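Local coordinates for cytochrome P450 113A1 (Saccharopolyspora erythraea, PDB 2JJN), which hydroxylates erythromycin D at the C-12 position to give erythromycin C, using a heme b cofactor, molecular oxygen and NADPH in the erythromycin biosynthesis pathway, at residues 67-72 / 299-304; 100-105 / 224-229; 262-267 / 365-370; 284-289 / 318-323. The protein carries 2 engineered substitutions. All blocks are in the same frame, centred on the assembly; numbering follows the deposited sequence. Where two conformers were deposited one is given.

Overall arrangement
Contact 4 is the one that reaches the heme: Pro287 and Phe288 of its loop touch the porphyrin. The touching residues of the other three lie further out: the side chains of Val102 (contact 2), Phe69 (contact 1) and Leu367 (contact 3) come within about 7, 10 and 13 Å of the heme. Contact 1 joins parts of the beta-rich side of the P450 fold, while contact 3 joins two helices on the opposite side of the chain's centre; their centres are 41 Å apart. Contact 4 lies between them, its centre 20 Å from that of contact 1 and 22 Å from that of contact 3. Contact 2 sits across the heme from contact 4, 32 Å between centres.

Contact 1: 67-72 / 299-304; sequences ATFSSD and TEVAGV
Thr299 meets Thr68 and Phe69 with all of its side chain. Its methyl CG2 is 3.7 Å from CZ of Phe69, at the far end of the ring. OG1 of Thr299 stands anti to the backbone N (chi1 -171°). Thr68 has two conformers; in the one described here, its methyl sits against CB, OG1 and CG2 of Thr299 together, with Thr68 CG2 and Thr299 OG1 3.5 Å apart. Phe69 uses the CZ end of its ring twice. Besides Thr299 it reaches Val301, where Phe69 CZ and Val301 CG2 are 3.9 Å apart. Both partners approach the ring obliquely. Thr68 also lays CG2 on one face of the neighbouring Phe69 ring, offset toward the rim.

In the P450 fold, 69-70 is an edge strand of the five-stranded mixed sheet, next to strand 290-295. Strand 299-301 belongs to a separate small hairpin, closed by a type I' turn from Val301 to Val304. No direct hydrogen bond joins the two segments. A water makes the polar link instead. It donates to Thr68 OG1 over 3.1 Å and lies 2.7 Å from Thr299 OG1. Thr68 OG1 is also hydrogen-bonded to Asp65. Val62 of helix 56-64 packs on both Phe69 and Val301. Phe69 also touches Arg293, a heme-binding residue.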
# COMPACT_ATOMS: atom_id res chain seq x y z
N ALA A 67 4.61 7.13 -21.21
CA ALA A 67 4.54 8.27 -22.11
C ALA A 67 3.12 8.75 -22.33
O ALA A 67 2.84 9.95 -22.31
CB ALA A 67 5.18 7.91 -23.46
N THR A 68 2.20 7.78 -22.46
CA THR A 68 0.78 8.11 -22.62
C THR A 68 0.08 8.36 -21.29
O THR A 68 -0.76 9.25 -21.18
CB THR A 68 0.03 6.95 -23.30
OG1 THR A 68 0.71 6.62 -24.52
CG2 THR A 68 -1.47 7.30 -23.59
N PHE A 69 0.40 7.53 -20.30
CA PHE A 69 -0.27 7.56 -19.03
C PHE A 69 0.69 8.03 -17.96
O PHE A 69 1.40 7.25 -17.35
CB PHE A 69 -0.85 6.17 -18.69
CG PHE A 69 -1.88 5.72 -19.70
CD1 PHE A 69 -1.49 4.81 -20.67
CD2 PHE A 69 -3.19 6.21 -19.67
CE1 PHE A 69 -2.43 4.35 -21.66
CE2 PHE A 69 -4.16 5.78 -20.66
CZ PHE A 69 -3.76 4.83 -21.62
N SER A 70 0.68 9.34 -17.76
CA SER A 70 1.58 9.99 -16.81
C SER A 70 1.23 9.71 -15.36
O SER A 70 0.05 9.52 -15.03
CB SER A 70 1.58 11.50 -17.09
OG SER A 70 2.24 12.19 -16.00
N SER A 71 2.25 9.67 -14.47
CA SER A 71 2.01 9.52 -13.07
C SER A 71 1.89 10.84 -12.35
O SER A 71 1.71 10.86 -11.14
CB SER A 71 3.13 8.69 -12.41
OG SER A 71 2.98 7.35 -12.77
N ASP A 72 1.98 11.94 -13.09
CA ASP A 72 1.90 13.26 -12.50
C ASP A 72 0.42 13.66 -12.45
O ASP A 72 -0.15 13.98 -13.50
CB ASP A 72 2.73 14.20 -13.36
CG ASP A 72 2.75 15.63 -12.83
OD1 ASP A 72 3.35 16.46 -13.52
OD2 ASP A 72 2.13 15.88 -11.78
N THR A 299 -5.84 8.69 -26.54
CA THR A 299 -5.41 7.30 -26.62
C THR A 299 -6.63 6.40 -26.55
O THR A 299 -7.74 6.90 -26.41
CB THR A 299 -4.42 7.03 -25.48
OG1 THR A 299 -3.83 5.74 -25.65
CG2 THR A 299 -5.14 7.12 -24.13
N GLU A 300 -6.44 5.11 -26.80
CA GLU A 300 -7.53 4.16 -26.69
C GLU A 300 -7.11 2.99 -25.83
O GLU A 300 -5.94 2.55 -25.88
CB GLU A 300 -7.96 3.69 -28.08
CG GLU A 300 -8.22 4.76 -29.16
CD GLU A 300 -6.94 5.35 -29.82
OE1 GLU A 300 -6.09 4.58 -30.33
OE2 GLU A 300 -6.79 6.59 -29.85
N VAL A 301 -8.06 2.49 -25.05
CA VAL A 301 -7.89 1.26 -24.30
C VAL A 301 -9.03 0.35 -24.68
O VAL A 301 -10.18 0.75 -24.57
CB VAL A 301 -7.90 1.54 -22.78
CG1 VAL A 301 -7.76 0.25 -22.02
CG2 VAL A 301 -6.71 2.45 -22.41
N ALA A 302 -8.74 -0.87 -25.16
CA ALA A 302 -9.80 -1.78 -25.51
C ALA A 302 -10.73 -1.19 -26.58
O ALA A 302 -11.93 -1.47 -26.57
CB ALA A 302 -10.61 -2.25 -24.29
N GLY A 303 -10.15 -0.33 -27.42
CA GLY A 303 -10.91 0.30 -28.50
C GLY A 303 -11.81 1.42 -28.04
O GLY A 303 -12.57 1.98 -28.84
N VAL A 304 -11.71 1.79 -26.76
CA VAL A 304 -12.54 2.86 -26.19
C VAL A 304 -11.70 4.14 -26.19
O VAL A 304 -10.58 4.14 -25.63
CB VAL A 304 -12.99 2.53 -24.75
CG1 VAL A 304 -13.85 3.70 -24.20
CG2 VAL A 304 -13.84 1.23 -24.78
O HOH W 1 -1.41 6.15 -26.78

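Contact 2: 100-105 / 224-229; sequences KVVSSA and RALDDE. With SO4 (sulfate ion), chain F.
Val101 and Val102 of helix 94-105 pack on Arg224 and Leu226, in the turn that leads into helix 228-259. Helix 94-105 is the C helix of the P450 fold, and helix 228-259 is the long helix that runs past the heme. The C helix also carries the heme-binding residues His95 and Arg99.

The apolar contact centres on Val101, which splits its two methyls between two partners. CG1 of Val101 lies 3.8 Å from CG of Leu226, and the two side chains run antiparallel, flank to flank. CG2 points to Arg224: it is 3.5 Å from the backbone O of Arg224 and 4.0 Å from its CG. The arginine offers its carbonyl and the aliphatic start of its chain; its charged end goes to Glu230. Val102, which has two conformers, adds a looser contact of its CG1 to Leu226 CD1 at 4.1 Å.

No hydrogen bond crosses the contact; the polar groups are paired within their own segments or with residues outside. The Arg224 chain bends at chi2 (63°) and curls back on its own segment. There NH1 makes a weak bond to Ala225 O, and NH2 forms the salt bridge with Glu230. Asp227 is the N-cap of helix 228-259, its OD1 accepting from Glu230 N.

A sulfate, probably from the crystallisation liquor, is hydrogen-bonded to Arg99 NE and to Ser103, another residue with two conformers. The next residue, Ser104, turns its hydroxyl back to the carbonyl one turn earlier: Ser104 OG donates to Val101 O over 2.6 Å.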
# COMPACT_ATOMS: atom_id res chain seq x y z
N LYS A 100 17.15 5.60 -9.40
CA LYS A 100 18.51 5.10 -9.23
C LYS A 100 19.14 5.62 -7.96
O LYS A 100 19.80 4.88 -7.23
CB LYS A 100 19.37 5.50 -10.41
CG LYS A 100 19.15 4.63 -11.62
CD LYS A 100 19.97 5.17 -12.77
CE LYS A 100 19.70 4.33 -14.00
NZ LYS A 100 20.24 5.06 -15.18
N VAL A 101 18.97 6.93 -7.74
CA VAL A 101 19.56 7.54 -6.56
C VAL A 101 18.98 6.89 -5.29
O VAL A 101 19.73 6.44 -4.39
CB VAL A 101 19.29 9.05 -6.52
CG1 VAL A 101 19.76 9.62 -5.19
CG2 VAL A 101 20.02 9.77 -7.65
N VAL A 102 17.66 6.86 -5.17
CA VAL A 102 17.10 6.32 -3.93
C VAL A 102 17.40 4.83 -3.74
O VAL A 102 17.63 4.37 -2.60
CB VAL A 102 15.62 6.65 -3.75
CG1 VAL A 102 15.41 8.15 -3.77
CG2 VAL A 102 14.72 5.96 -4.81
N SER A 103 17.43 4.07 -4.82
CA SER A 103 17.72 2.63 -4.77
C SER A 103 19.13 2.40 -4.25
O SER A 103 19.38 1.39 -3.59
CB SER A 103 17.54 2.00 -6.16
OG SER A 103 18.03 0.65 -6.23
N SER A 104 20.05 3.32 -4.54
CA SER A 104 21.44 3.17 -4.09
C SER A 104 21.54 3.31 -2.56
O SER A 104 22.48 2.86 -1.93
CB SER A 104 22.35 4.15 -4.83
OG SER A 104 22.18 5.47 -4.31
N ALA A 105 20.54 3.93 -1.95
CA ALA A 105 20.44 4.02 -0.48
C ALA A 105 19.56 2.93 0.18
O ALA A 105 19.92 2.38 1.23
CB ALA A 105 19.88 5.38 -0.11
N ARG A 224 23.80 13.10 -9.91
CA ARG A 224 22.51 13.55 -9.37
C ARG A 224 22.46 13.27 -7.86
O ARG A 224 22.66 12.13 -7.46
CB ARG A 224 21.35 12.84 -10.07
CG ARG A 224 19.93 13.24 -9.58
CD ARG A 224 19.64 14.71 -9.84
NE ARG A 224 18.20 14.98 -9.86
CZ ARG A 224 17.50 15.34 -8.80
NH1 ARG A 224 18.10 15.48 -7.62
NH2 ARG A 224 16.19 15.58 -8.91
N ALA A 225 22.27 14.30 -7.04
CA ALA A 225 22.12 14.09 -5.62
C ALA A 225 20.82 14.76 -5.21
O ALA A 225 20.30 15.66 -5.91
CB ALA A 225 23.35 14.72 -4.84
N LEU A 226 20.27 14.32 -4.10
CA LEU A 226 19.02 14.91 -3.60
C LEU A 226 19.31 16.13 -2.78
O LEU A 226 20.23 16.10 -1.96
CB LEU A 226 18.25 13.90 -2.73
CG LEU A 226 18.00 12.52 -3.39
CD1 LEU A 226 17.33 11.55 -2.42
CD2 LEU A 226 17.16 12.66 -4.66
N ASP A 227 18.50 17.17 -2.96
CA ASP A 227 18.51 18.23 -1.93
C ASP A 227 17.63 17.84 -0.75
O ASP A 227 17.05 16.76 -0.74
CB ASP A 227 18.16 19.59 -2.53
CG ASP A 227 16.74 19.67 -3.06
OD1 ASP A 227 15.85 18.90 -2.63
OD2 ASP A 227 16.52 20.56 -3.90
N ASP A 228 17.59 18.66 0.30
CA ASP A 228 16.88 18.21 1.50
C ASP A 228 15.37 18.10 1.21
O ASP A 228 14.71 17.23 1.74
CB ASP A 228 17.08 19.19 2.65
CG ASP A 228 18.45 19.11 3.29
OD1 ASP A 228 18.70 20.05 4.08
OD2 ASP A 228 19.22 18.14 3.03
N GLU A 229 14.86 19.02 0.40
CA GLU A 229 13.45 18.97 -0.03
C GLU A 229 13.13 17.62 -0.67
O GLU A 229 12.17 16.93 -0.29
CB GLU A 229 13.18 20.09 -1.01
CG GLU A 229 11.72 20.06 -1.49
CD GLU A 229 11.34 21.23 -2.38
OE1 GLU A 229 12.23 21.90 -2.97
OE2 GLU A 229 10.10 21.44 -2.50
S SO4 F . 15.13 -0.78 -8.05
O1 SO4 F . 13.98 -1.21 -7.26
O2 SO4 F . 15.10 0.67 -8.25
O3 SO4 F . 15.11 -1.40 -9.36
O4 SO4 F . 16.34 -1.20 -7.33

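Contact 3: 262-267 / 365-370; sequences AHWDAA and VALEEI
Trp264 reaches from helix 262-269 to Leu367 and Ile370 of helix 356-374. These are the J and L helices of the P450 fold. Helix 356-374 follows the heme-ligating Cys353, but the contact is plain packing, with the Leu367 side chain about 13 Å from the heme.

The tight part is small and wholly apolar. It rests on one corner of the indole, where two side chains meet the same atom: CZ3 of Trp264 is 3.8 Å from CD1 of Leu367 and 4.0 Å from CG2 of Ile370. Leu367 holds CG anti to its backbone N (chi1 -177°), which extends the side chain across to the ring. The first bond of the Trp264 side chain does not aim at the other helix; the length of the indole brings its six-membered ring there. Leu257 of helix 228-259 touches both Trp264 and Leu367. Ile274 of helix 274-284 also touches Leu367.

The outer side is looser and charged, and nothing there bridges the two segments. Asp265 is exposed and pairs with Arg376. Glu368 turns away from the contact and splits its carboxylate between two arginines: OE2 forms a salt bridge with Arg364 NH1, and OE1 forms one with Arg119 NH2.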
# COMPACT_ATOMS: atom_id res chain seq x y z
N ALA A 262 -8.73 -23.36 7.79
CA ALA A 262 -7.86 -24.55 7.72
C ALA A 262 -6.42 -24.12 7.51
O ALA A 262 -5.49 -24.86 7.86
CB ALA A 262 -8.32 -25.48 6.56
N HIS A 263 -6.20 -22.92 6.92
CA HIS A 263 -4.83 -22.49 6.65
C HIS A 263 -4.04 -22.17 7.89
O HIS A 263 -2.81 -22.20 7.84
CB HIS A 263 -4.79 -21.29 5.69
CG HIS A 263 -5.20 -21.64 4.30
ND1 HIS A 263 -4.35 -22.26 3.39
CD2 HIS A 263 -6.39 -21.49 3.67
CE1 HIS A 263 -5.01 -22.49 2.27
NE2 HIS A 263 -6.24 -22.02 2.40
N TRP A 264 -4.71 -21.84 8.99
CA TRP A 264 -3.95 -21.58 10.21
C TRP A 264 -3.13 -22.81 10.62
O TRP A 264 -1.95 -22.69 10.92
CB TRP A 264 -4.88 -21.20 11.37
CG TRP A 264 -5.55 -19.89 11.26
CD1 TRP A 264 -6.89 -19.69 11.10
CD2 TRP A 264 -4.95 -18.58 11.41
NE1 TRP A 264 -7.18 -18.32 11.16
CE2 TRP A 264 -6.00 -17.63 11.32
CE3 TRP A 264 -3.63 -18.13 11.64
CZ2 TRP A 264 -5.80 -16.26 11.45
CZ3 TRP A 264 -3.43 -16.72 11.77
CH2 TRP A 264 -4.51 -15.82 11.70
N ASP A 265 -3.78 -23.99 10.68
CA ASP A 265 -3.04 -25.17 11.10
C ASP A 265 -2.00 -25.57 10.05
O ASP A 265 -0.91 -26.06 10.39
CB ASP A 265 -4.00 -26.34 11.38
CG ASP A 265 -4.65 -26.25 12.76
OD1 ASP A 265 -4.31 -25.38 13.60
OD2 ASP A 265 -5.51 -27.13 13.03
N ALA A 266 -2.33 -25.35 8.78
CA ALA A 266 -1.37 -25.70 7.70
C ALA A 266 -0.07 -24.92 7.84
O ALA A 266 1.06 -25.45 7.72
CB ALA A 266 -1.99 -25.48 6.38
N ALA A 267 -0.21 -23.62 8.15
CA ALA A 267 0.96 -22.75 8.29
C ALA A 267 1.70 -23.02 9.61
O ALA A 267 2.92 -22.84 9.69
CB ALA A 267 0.51 -21.28 8.24
N VAL A 365 6.86 -12.06 8.91
CA VAL A 365 7.24 -12.14 10.32
C VAL A 365 6.01 -11.97 11.20
O VAL A 365 5.81 -12.71 12.16
CB VAL A 365 8.33 -11.12 10.66
CG1 VAL A 365 8.59 -11.11 12.17
CG2 VAL A 365 9.63 -11.46 9.93
N ALA A 366 5.16 -11.01 10.86
CA ALA A 366 3.97 -10.81 11.68
C ALA A 366 3.08 -12.07 11.70
O ALA A 366 2.58 -12.47 12.80
CB ALA A 366 3.17 -9.62 11.16
N LEU A 367 2.85 -12.68 10.54
CA LEU A 367 2.02 -13.88 10.56
C LEU A 367 2.71 -15.05 11.30
O LEU A 367 2.04 -15.78 12.09
CB LEU A 367 1.62 -14.27 9.15
CG LEU A 367 0.68 -15.48 9.04
CD1 LEU A 367 -0.57 -15.22 9.86
CD2 LEU A 367 0.29 -15.70 7.56
N GLU A 368 4.02 -15.17 11.11
CA GLU A 368 4.76 -16.17 11.88
C GLU A 368 4.54 -16.01 13.37
O GLU A 368 4.35 -17.00 14.09
CB GLU A 368 6.25 -16.08 11.58
CG GLU A 368 6.61 -16.60 10.17
CD GLU A 368 8.09 -16.34 9.85
OE1 GLU A 368 8.76 -15.57 10.58
OE2 GLU A 368 8.59 -16.86 8.81
N GLU A 369 4.59 -14.76 13.84
CA GLU A 369 4.53 -14.50 15.28
C GLU A 369 3.12 -14.65 15.82
O GLU A 369 2.93 -15.09 16.97
CB GLU A 369 5.09 -13.10 15.57
CG GLU A 369 6.56 -13.01 15.27
CD GLU A 369 7.38 -13.88 16.21
OE1 GLU A 369 7.07 -13.82 17.41
OE2 GLU A 369 8.27 -14.62 15.74
N ILE A 370 2.11 -14.31 15.00
CA ILE A 370 0.73 -14.51 15.40
C ILE A 370 0.52 -16.00 15.62
O ILE A 370 -0.09 -16.42 16.62
CB ILE A 370 -0.22 -13.96 14.34
CG1 ILE A 370 -0.17 -12.42 14.39
CG2 ILE A 370 -1.65 -14.50 14.53
CD1 ILE A 370 -0.90 -11.76 13.20

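Contact 4: 284-289 / 318-323; sequences YRPPFP and SANRDS. With HEM (protoporphyrin IX containing Fe), chain B.
The carbonyl O of Tyr284 is gripped by two nitrogens of Arg321. NH2 of Arg321 donates to Tyr284 O over 2.9 Å (N-H...O angle 153°). Arg321 NE donates to the same O over 3.1 Å, in the carbonyl plane and on a lone pair. Both bonds leave from the NE/NH2 edge of the guanidinium, with the oxygen close to its plane. The group also lies flat on the Tyr284 ring, with planes 8° apart and NH2 over the ring centre. The cation-pi distance from Arg321 CZ to the centroid of the Tyr284 ring is 3.9 Å. A bend at chi2 (-58°) helps bring the Arg321 chain round to this place. Its NH1 forms a salt bridge with Asp330.

Tyr284 ends the K helix of the P450 fold, and Arg321 follows the short K' helix, 316-320. Asn320 lies against Pro286, with ND2 of Asn320 3.8 Å from CG of Pro286. The same ND2 is hydrogen-bonded to Ser345 OG and Arg283 O. Beyond Pro286 the loop lines the heme pocket. Pro287 CD is 3.8 Å from the heme methyl CMB. Phe288 turns its ring edge to the porphyrin, its CD1 3.8 Å from the heme meso carbon CHB. Water 2 is bound to the heme iron and lies near the plane of the Phe288 ring.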
# COMPACT_ATOMS: atom_id res chain seq x y z
N TYR A 284 -5.78 -11.32 -3.52
CA TYR A 284 -7.18 -11.39 -3.20
C TYR A 284 -7.76 -10.05 -2.68
O TYR A 284 -8.88 -9.68 -3.06
CB TYR A 284 -7.32 -12.55 -2.18
CG TYR A 284 -8.71 -13.05 -1.93
CD1 TYR A 284 -9.36 -13.81 -2.90
CD2 TYR A 284 -9.31 -12.82 -0.71
CE1 TYR A 284 -10.65 -14.32 -2.61
CE2 TYR A 284 -10.58 -13.33 -0.42
CZ TYR A 284 -11.22 -14.05 -1.35
OH TYR A 284 -12.49 -14.51 -0.99
N ARG A 285 -6.99 -9.40 -1.81
CA ARG A 285 -7.43 -8.17 -1.14
C ARG A 285 -6.26 -7.16 -1.17
O ARG A 285 -5.66 -6.85 -0.15
CB ARG A 285 -7.89 -8.48 0.28
CG ARG A 285 -9.31 -9.04 0.34
CD ARG A 285 -9.69 -9.36 1.76
NE ARG A 285 -11.15 -9.57 1.83
CZ ARG A 285 -11.75 -10.56 2.49
NH1 ARG A 285 -11.06 -11.49 3.16
NH2 ARG A 285 -13.09 -10.61 2.48
N PRO A 286 -5.96 -6.65 -2.35
CA PRO A 286 -4.83 -5.67 -2.51
C PRO A 286 -5.09 -4.44 -1.67
O PRO A 286 -6.17 -3.88 -1.73
CB PRO A 286 -4.88 -5.32 -4.01
CG PRO A 286 -6.27 -5.68 -4.48
CD PRO A 286 -6.67 -6.90 -3.62
N PRO A 287 -4.11 -4.02 -0.85
CA PRO A 287 -4.32 -2.83 -0.03
C PRO A 287 -4.67 -1.60 -0.84
O PRO A 287 -5.50 -0.81 -0.38
CB PRO A 287 -2.97 -2.70 0.68
CG PRO A 287 -2.48 -4.16 0.82
CD PRO A 287 -2.89 -4.75 -0.48
N PHE A 288 -4.07 -1.44 -2.04
CA PHE A 288 -4.41 -0.33 -2.91
C PHE A 288 -5.14 -0.92 -4.11
O PHE A 288 -4.53 -1.52 -4.98
CB PHE A 288 -3.14 0.35 -3.43
CG PHE A 288 -2.46 1.23 -2.45
CD1 PHE A 288 -1.09 1.18 -2.36
CD2 PHE A 288 -3.16 2.13 -1.68
CE1 PHE A 288 -0.40 2.04 -1.48
CE2 PHE A 288 -2.50 2.99 -0.78
CZ PHE A 288 -1.12 2.91 -0.69
N PRO A 289 -6.46 -0.85 -4.12
CA PRO A 289 -7.21 -1.48 -5.23
C PRO A 289 -7.15 -0.73 -6.54
O PRO A 289 -7.51 -1.30 -7.61
CB PRO A 289 -8.66 -1.52 -4.66
CG PRO A 289 -8.70 -0.43 -3.68
CD PRO A 289 -7.36 -0.38 -3.03
N SER A 318 -9.88 -5.26 -9.61
CA SER A 318 -10.63 -5.96 -10.66
C SER A 318 -9.72 -6.86 -11.49
O SER A 318 -10.07 -8.01 -11.80
CB SER A 318 -11.25 -4.88 -11.53
OG SER A 318 -12.04 -5.46 -12.59
N ALA A 319 -8.54 -6.35 -11.86
CA ALA A 319 -7.55 -7.17 -12.60
C ALA A 319 -7.24 -8.43 -11.86
O ALA A 319 -7.11 -9.51 -12.47
CB ALA A 319 -6.25 -6.36 -12.82
N ASN A 320 -7.07 -8.33 -10.53
CA ASN A 320 -6.70 -9.52 -9.74
C ASN A 320 -7.83 -10.55 -9.64
O ASN A 320 -7.58 -11.68 -9.28
CB ASN A 320 -6.32 -9.08 -8.33
CG ASN A 320 -4.94 -8.39 -8.24
OD1 ASN A 320 -4.22 -8.22 -9.23
ND2 ASN A 320 -4.61 -7.97 -7.00
N ARG A 321 -9.08 -10.13 -9.88
CA ARG A 321 -10.23 -11.08 -9.83
C ARG A 321 -10.72 -11.43 -11.25
O ARG A 321 -11.82 -11.97 -11.43
CB ARG A 321 -11.36 -10.43 -9.02
CG ARG A 321 -10.97 -10.11 -7.57
CD ARG A 321 -10.53 -11.34 -6.77
NE ARG A 321 -10.54 -11.02 -5.35
CZ ARG A 321 -11.52 -11.35 -4.50
NH1 ARG A 321 -12.54 -12.09 -4.90
NH2 ARG A 321 -11.46 -10.96 -3.23
N ASP A 322 -9.89 -11.08 -12.24
CA ASP A 322 -10.24 -11.31 -13.69
C ASP A 322 -9.92 -12.75 -14.12
O ASP A 322 -8.78 -13.15 -14.11
CB ASP A 322 -9.43 -10.31 -14.51
CG ASP A 322 -9.82 -10.27 -15.96
OD1 ASP A 322 -9.44 -9.30 -16.65
OD2 ASP A 322 -10.45 -11.24 -16.43
N SER A 323 -10.97 -13.51 -14.47
CA SER A 323 -10.75 -14.89 -14.81
C SER A 323 -9.90 -15.06 -16.07
O SER A 323 -9.34 -16.17 -16.34
CB SER A 323 -12.09 -15.60 -14.97
OG SER A 323 -12.75 -15.16 -16.15
CHA HEM B . 4.99 2.04 -5.27
CHB HEM B . 1.77 -1.06 -3.33
CHC HEM B . 4.53 -1.41 0.63
CHD HEM B . 7.29 2.27 -0.95
C1A HEM B . 3.94 1.17 -5.08
C2A HEM B . 2.89 0.90 -6.07
C3A HEM B . 2.00 0.07 -5.54
C4A HEM B . 2.43 -0.23 -4.18
CMA HEM B . 0.71 -0.47 -6.19
CAA HEM B . 2.85 1.47 -7.51
CBA HEM B . 2.26 2.87 -7.54
CGA HEM B . 1.97 3.34 -8.97
O1A HEM B . 2.25 2.58 -9.94
O2A HEM B . 1.50 4.51 -9.10
C1B HEM B . 2.25 -1.44 -2.08
C2B HEM B . 1.66 -2.43 -1.22
C3B HEM B . 2.43 -2.54 -0.12
C4B HEM B . 3.53 -1.59 -0.29
CMB HEM B . 0.37 -3.16 -1.65
CAB HEM B . 2.28 -3.40 1.15
CBB HEM B . 1.77 -4.59 1.07
C1C HEM B . 5.51 -0.45 0.55
C2C HEM B . 6.53 -0.20 1.56
C3C HEM B . 7.30 0.82 1.12
C4C HEM B . 6.79 1.24 -0.19
CMC HEM B . 6.64 -1.03 2.86
CAC HEM B . 8.49 1.51 1.80
CBC HEM B . 9.41 0.85 2.50
C1D HEM B . 6.89 2.52 -2.23
C2D HEM B . 7.46 3.55 -3.03
C3D HEM B . 6.78 3.47 -4.35
C4D HEM B . 5.83 2.41 -4.24
CMD HEM B . 8.58 4.56 -2.62
CAD HEM B . 7.00 4.36 -5.59
CBD HEM B . 8.03 3.74 -6.55
CGD HEM B . 8.14 4.57 -7.79
O1D HEM B . 7.29 5.44 -8.05
O2D HEM B . 9.11 4.34 -8.54
NA HEM B . 3.64 0.43 -3.92
NB HEM B . 3.38 -0.89 -1.47
NC HEM B . 5.71 0.47 -0.47
ND HEM B . 5.91 1.85 -2.98
FE HEM B . 4.73 0.34 -2.28
O HOH W 2 3.36 1.88 -1.47